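Local coordinates for protein abietadiene synthase, chloroplastic (Abies grandis, PDB 3S9V) that belongs to the terpene synthase family, as a large, mainly helical enzyme with an N-terminal domain and a metal-binding domain, at residues N370-I382 / A726-K738. Sequence-based numbering, arbitrary orientation.
Sequences NRCSHVSFPGETI and ALEELNREFVNNK
Two torsions set up this contact: Phe-377 carries CG anti to its carbonyl carbon (chi1 -61°), which swings the ring along helix 712-736, while Glu-728 has CG anti to the backbone N (chi1 -159°) and reaches out, extended, to the loop. The pair illustrates how a loop between two helices can dock on a distant helix. The link joining helices 363-373 and 381-397 of the terpene synthase N-terminal domain, with a type II beta turn from Phe-377 to Glu-380, lies against the last turns of helix 712-736, far along the chain.

Polar bonds fix the approach to the turn. Ser-376 OG donates to Glu-728 OE2 at 2.9 Å, meeting the anti lone pair of that oxygen. One helical turn further on, Asn-731 ND2 donates to Ser-376 O at 3.1 Å (N-H...O 153°), in the carbonyl plane and on a lone pair. The buried amide is held against rotation, since its OD1 accepts from Trp-425 NE1 and His-426 NE2. Glu-380 spans the turn, its OE1 accepting from Phe-377 N at 2.9 Å from above the carboxylate plane and also forming a salt bridge with Arg-331.

The aromatic ring packs further along the same helix. Arg-732 CG sits over the middle of one face, a CH-pi contact 4.2 Å from the Phe-377 centroid, and Val-735 CG1 comes to the ring's edge, 4.0 Å from Phe-377 CZ. A bend at chi3 turns the Arg-732 guanidinium across Pro-378, whose CG presses on one face, toward the rim, 3.4 Å from Arg-732 NH2. Water joins the two sides twice: one molecule bridges Glu-728 OE1 and Gly-379 N, and another accepts from Arg-732 NH2 at 2.8 Å while donating to Pro-378 O.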
loop_
_atom_site.group_PDB
_atom_site.type_symbol
_atom_site.label_atom_id
_atom_site.label_comp_id
_atom_site.label_asym_id
_atom_site.label_seq_id
_atom_site.Cartn_x
_atom_site.Cartn_y
_atom_site.Cartn_z
ATOM N N ASN A 370 -6.343 5.250 4.114
ATOM C CA ASN A 370 -7.023 4.019 4.533
ATOM C C ASN A 370 -6.039 2.864 4.722
ATOM O O ASN A 370 -6.119 2.122 5.702
ATOM C CB ASN A 370 -8.111 3.625 3.520
ATOM C CG ASN A 370 -8.784 2.301 3.869
ATOM O OD1 ASN A 370 -8.289 1.230 3.531
ATOM N ND2 ASN A 370 -9.911 2.378 4.565
ATOM N N ARG A 371 -5.115 2.712 3.783
ATOM C CA ARG A 371 -4.106 1.662 3.879
ATOM C C ARG A 371 -3.309 1.862 5.170
ATOM O O ARG A 371 -3.032 0.910 5.900
ATOM C CB ARG A 371 -3.161 1.714 2.670
ATOM C CG ARG A 371 -3.831 1.365 1.344
ATOM C CD ARG A 371 -2.934 1.724 0.172
ATOM N NE ARG A 371 -1.753 0.872 0.122
ATOM C CZ ARG A 371 -0.601 1.213 -0.443
ATOM N NH1 ARG A 371 -0.453 2.402 -1.018
ATOM N NH2 ARG A 371 0.411 0.359 -0.423
ATOM N N CYS A 372 -2.961 3.112 5.448
ATOM C CA CYS A 372 -2.205 3.456 6.643
ATOM C C CYS A 372 -2.966 3.167 7.948
ATOM O O CYS A 372 -2.400 2.629 8.898
ATOM C CB CYS A 372 -1.803 4.940 6.583
ATOM S SG CYS A 372 -1.051 5.608 8.098
ATOM N N SER A 373 -4.251 3.499 7.988
ATOM C CA SER A 373 -5.049 3.305 9.204
ATOM C C SER A 373 -5.156 1.875 9.715
ATOM O O SER A 373 -5.480 1.657 10.886
ATOM C CB SER A 373 -6.465 3.858 9.008
ATOM O OG SER A 373 -7.208 3.042 8.113
ATOM N N HIS A 374 -4.902 0.900 8.849
ATOM C CA HIS A 374 -4.993 -0.496 9.263
ATOM C C HIS A 374 -3.755 -0.987 10.008
ATOM O O HIS A 374 -3.831 -1.953 10.761
ATOM C CB HIS A 374 -5.251 -1.399 8.053
ATOM C CG HIS A 374 -6.659 -1.341 7.546
ATOM N ND1 HIS A 374 -7.691 -2.038 8.138
ATOM C CD2 HIS A 374 -7.217 -0.623 6.541
ATOM C CE1 HIS A 374 -8.824 -1.750 7.523
ATOM N NE2 HIS A 374 -8.564 -0.893 6.551
ATOM N N VAL A 375 -2.617 -0.328 9.804
ATOM C CA VAL A 375 -1.388 -0.752 10.467
ATOM C C VAL A 375 -1.249 0.028 11.763
ATOM O O VAL A 375 -0.318 0.808 11.953
ATOM C CB VAL A 375 -0.159 -0.520 9.554
ATOM C CG1 VAL A 375 1.052 -1.214 10.130
ATOM C CG2 VAL A 375 -0.447 -1.052 8.155
ATOM N N SER A 376 -2.196 -0.212 12.662
ATOM C CA SER A 376 -2.247 0.475 13.932
ATOM C C SER A 376 -1.868 -0.387 15.123
ATOM O O SER A 376 -1.905 -1.623 15.065
ATOM C CB SER A 376 -3.657 1.001 14.155
ATOM O OG SER A 376 -4.566 -0.088 14.158
ATOM N N PHE A 377 -1.532 0.303 16.211
ATOM C CA PHE A 377 -1.158 -0.320 17.465
ATOM C C PHE A 377 -2.280 -0.060 18.455
ATOM O O PHE A 377 -3.096 0.840 18.258
ATOM C CB PHE A 377 0.141 0.287 17.999
ATOM C CG PHE A 377 1.314 0.099 17.090
ATOM C CD1 PHE A 377 1.306 -0.896 16.119
ATOM C CD2 PHE A 377 2.444 0.899 17.224
ATOM C CE1 PHE A 377 2.408 -1.091 15.289
ATOM C CE2 PHE A 377 3.551 0.709 16.401
ATOM C CZ PHE A 377 3.529 -0.290 15.430
ATOM N N PRO A 378 -2.337 -0.846 19.537
ATOM C CA PRO A 378 -3.399 -0.633 20.518
ATOM C C PRO A 378 -3.360 0.776 21.082
ATOM O O PRO A 378 -2.285 1.318 21.345
ATOM C CB PRO A 378 -3.113 -1.698 21.576
ATOM C CG PRO A 378 -1.625 -1.920 21.455
ATOM C CD PRO A 378 -1.415 -1.911 19.968
ATOM N N GLY A 379 -4.538 1.367 21.248
ATOM C CA GLY A 379 -4.627 2.706 21.797
ATOM C C GLY A 379 -4.460 3.865 20.830
ATOM O O GLY A 379 -4.470 5.015 21.251
ATOM N N GLU A 380 -4.292 3.593 19.543
ATOM C CA GLU A 380 -4.141 4.686 18.592
ATOM C C GLU A 380 -5.505 5.071 18.031
ATOM O O GLU A 380 -5.856 4.724 16.898
ATOM C CB GLU A 380 -3.177 4.289 17.475
ATOM C CG GLU A 380 -1.801 3.914 18.009
ATOM C CD GLU A 380 -0.738 3.796 16.930
ATOM O OE1 GLU A 380 -0.996 3.147 15.898
ATOM O OE2 GLU A 380 0.364 4.348 17.127
ATOM N N THR A 381 -6.271 5.786 18.851
ATOM C CA THR A 381 -7.616 6.236 18.492
ATOM C C THR A 381 -7.683 6.951 17.137
ATOM O O THR A 381 -8.624 6.753 16.372
ATOM C CB THR A 381 -8.177 7.179 19.579
ATOM O OG1 THR A 381 -8.285 6.465 20.815
ATOM C CG2 THR A 381 -9.542 7.706 19.188
ATOM N N ILE A 382 -6.686 7.777 16.840
ATOM C CA ILE A 382 -6.668 8.513 15.579
ATOM C C ILE A 382 -6.711 7.582 14.360
ATOM O O ILE A 382 -7.370 7.889 13.376
ATOM C CB ILE A 382 -5.413 9.419 15.478
ATOM C CG1 ILE A 382 -5.538 10.363 14.282
ATOM C CG2 ILE A 382 -4.161 8.573 15.342
ATOM C CD1 ILE A 382 -6.627 11.398 14.442
ATOM N N ALA A 726 -6.731 -8.059 19.425
ATOM C CA ALA A 726 -5.634 -9.017 19.333
ATOM C C ALA A 726 -4.835 -8.799 18.055
ATOM O O ALA A 726 -3.607 -8.928 18.052
ATOM C CB ALA A 726 -6.179 -10.437 19.365
ATOM N N LEU A 727 -5.530 -8.478 16.965
ATOM C CA LEU A 727 -4.862 -8.240 15.687
ATOM C C LEU A 727 -4.056 -6.951 15.778
ATOM O O LEU A 727 -2.987 -6.813 15.170
ATOM C CB LEU A 727 -5.886 -8.132 14.548
ATOM C CG LEU A 727 -6.434 -9.431 13.958
ATOM C CD1 LEU A 727 -7.625 -9.134 13.053
ATOM C CD2 LEU A 727 -5.325 -10.141 13.189
ATOM N N GLU A 728 -4.584 -6.008 16.545
ATOM C CA GLU A 728 -3.925 -4.725 16.730
ATOM C C GLU A 728 -2.653 -4.953 17.543
ATOM O O GLU A 728 -1.602 -4.392 17.238
ATOM C CB GLU A 728 -4.880 -3.774 17.448
ATOM C CG GLU A 728 -4.572 -2.307 17.272
ATOM C CD GLU A 728 -5.808 -1.441 17.440
ATOM O OE1 GLU A 728 -6.510 -1.588 18.465
ATOM O OE2 GLU A 728 -6.077 -0.609 16.545
ATOM N N GLU A 729 -2.746 -5.792 18.570
ATOM C CA GLU A 729 -1.587 -6.100 19.391
ATOM C C GLU A 729 -0.583 -6.891 18.550
ATOM O O GLU A 729 0.635 -6.727 18.692
ATOM C CB GLU A 729 -1.991 -6.909 20.639
ATOM C CG GLU A 729 -0.786 -7.224 21.535
ATOM C CD GLU A 729 -1.139 -7.784 22.914
ATOM O OE1 GLU A 729 -0.198 -8.220 23.619
ATOM O OE2 GLU A 729 -2.332 -7.784 23.296
ATOM N N LEU A 730 -1.098 -7.739 17.663
ATOM C CA LEU A 730 -0.244 -8.545 16.787
ATOM C C LEU A 730 0.548 -7.642 15.834
ATOM O O LEU A 730 1.690 -7.952 15.487
ATOM C CB LEU A 730 -1.092 -9.545 15.991
ATOM C CG LEU A 730 -0.321 -10.558 15.151
ATOM C CD1 LEU A 730 0.594 -11.377 16.062
ATOM C CD2 LEU A 730 -1.289 -11.463 14.418
ATOM N N ASN A 731 -0.047 -6.525 15.410
ATOM C CA ASN A 731 0.671 -5.605 14.534
ATOM C C ASN A 731 1.900 -5.084 15.263
ATOM O O ASN A 731 3.009 -5.095 14.727
ATOM C CB ASN A 731 -0.175 -4.382 14.155
ATOM C CG ASN A 731 -1.177 -4.667 13.069
ATOM O OD1 ASN A 731 -0.940 -5.492 12.180
ATOM N ND2 ASN A 731 -2.302 -3.957 13.111
ATOM N N ARG A 732 1.695 -4.620 16.494
ATOM C CA ARG A 732 2.797 -4.064 17.257
ATOM C C ARG A 732 3.903 -5.077 17.436
ATOM O O ARG A 732 5.076 -4.725 17.376
ATOM C CB ARG A 732 2.329 -3.556 18.625
ATOM C CG ARG A 732 3.391 -2.718 19.346
ATOM C CD ARG A 732 2.842 -2.082 20.611
ATOM N NE ARG A 732 2.248 -3.073 21.503
ATOM C CZ ARG A 732 1.559 -2.778 22.602
ATOM N NH1 ARG A 732 1.054 -3.750 23.349
ATOM N NH2 ARG A 732 1.373 -1.514 22.955
ATOM N N GLU A 733 3.536 -6.336 17.660
ATOM C CA GLU A 733 4.548 -7.375 17.828
ATOM C C GLU A 733 5.315 -7.556 16.520
ATOM O O GLU A 733 6.544 -7.538 16.505
ATOM C CB GLU A 733 3.904 -8.704 18.228
ATOM C CG GLU A 733 3.136 -8.670 19.531
ATOM C CD GLU A 733 4.016 -8.374 20.720
ATOM O OE1 GLU A 733 5.008 -9.108 20.921
ATOM O OE2 GLU A 733 3.711 -7.411 21.455
ATOM N N PHE A 734 4.574 -7.717 15.427
ATOM C CA PHE A 734 5.160 -7.905 14.109
ATOM C C PHE A 734 6.117 -6.783 13.753
ATOM O O PHE A 734 7.165 -7.009 13.150
ATOM C CB PHE A 734 4.052 -7.979 13.054
ATOM C CG PHE A 734 4.562 -8.020 11.634
ATOM C CD1 PHE A 734 5.271 -9.123 11.161
ATOM C CD2 PHE A 734 4.320 -6.958 10.766
ATOM C CE1 PHE A 734 5.735 -9.170 9.841
ATOM C CE2 PHE A 734 4.779 -6.993 9.442
ATOM C CZ PHE A 734 5.485 -8.098 8.979
ATOM N N VAL A 735 5.754 -5.566 14.131
ATOM C CA VAL A 735 6.579 -4.414 13.816
ATOM C C VAL A 735 7.699 -4.115 14.798
ATOM O O VAL A 735 8.829 -3.893 14.387
ATOM C CB VAL A 735 5.716 -3.133 13.667
ATOM C CG1 VAL A 735 6.607 -1.915 13.533
ATOM C CG2 VAL A 735 4.823 -3.248 12.441
ATOM N N ASN A 736 7.402 -4.114 16.091
ATOM C CA ASN A 736 8.424 -3.765 17.077
ATOM C C ASN A 736 9.360 -4.837 17.635
ATOM O O ASN A 736 10.458 -4.510 18.104
ATOM C CB ASN A 736 7.776 -3.003 18.239
ATOM C CG ASN A 736 7.168 -1.676 17.795
ATOM O OD1 ASN A 736 7.523 -1.136 16.746
ATOM N ND2 ASN A 736 6.259 -1.140 18.602
ATOM N N ASN A 737 8.961 -6.103 17.589
ATOM C CA ASN A 737 9.828 -7.151 18.123
ATOM C C ASN A 737 11.103 -7.319 17.302
ATOM O O ASN A 737 11.058 -7.396 16.071
ATOM C CB ASN A 737 9.081 -8.491 18.209
ATOM C CG ASN A 737 7.922 -8.454 19.198
ATOM O OD1 ASN A 737 7.816 -7.545 20.019
ATOM N ND2 ASN A 737 7.055 -9.456 19.128
ATOM N N LYS A 738 12.238 -7.368 17.992
ATOM C CA LYS A 738 13.537 -7.525 17.342
ATOM C C LYS A 738 13.770 -9.000 17.051
ATOM O O LYS A 738 14.461 -9.692 17.793
ATOM C CB LYS A 738 14.639 -6.977 18.250
ATOM C CG LYS A 738 14.447 -5.508 18.595
ATOM C CD LYS A 738 15.482 -5.007 19.590
ATOM C CE LYS A 738 15.211 -3.554 19.967
ATOM N NZ LYS A 738 16.192 -3.038 20.957
HETATM O O HOH W 1 0.939 0.694 21.365
HETATM O O HOH W 2 -6.931 0.473 20.791
#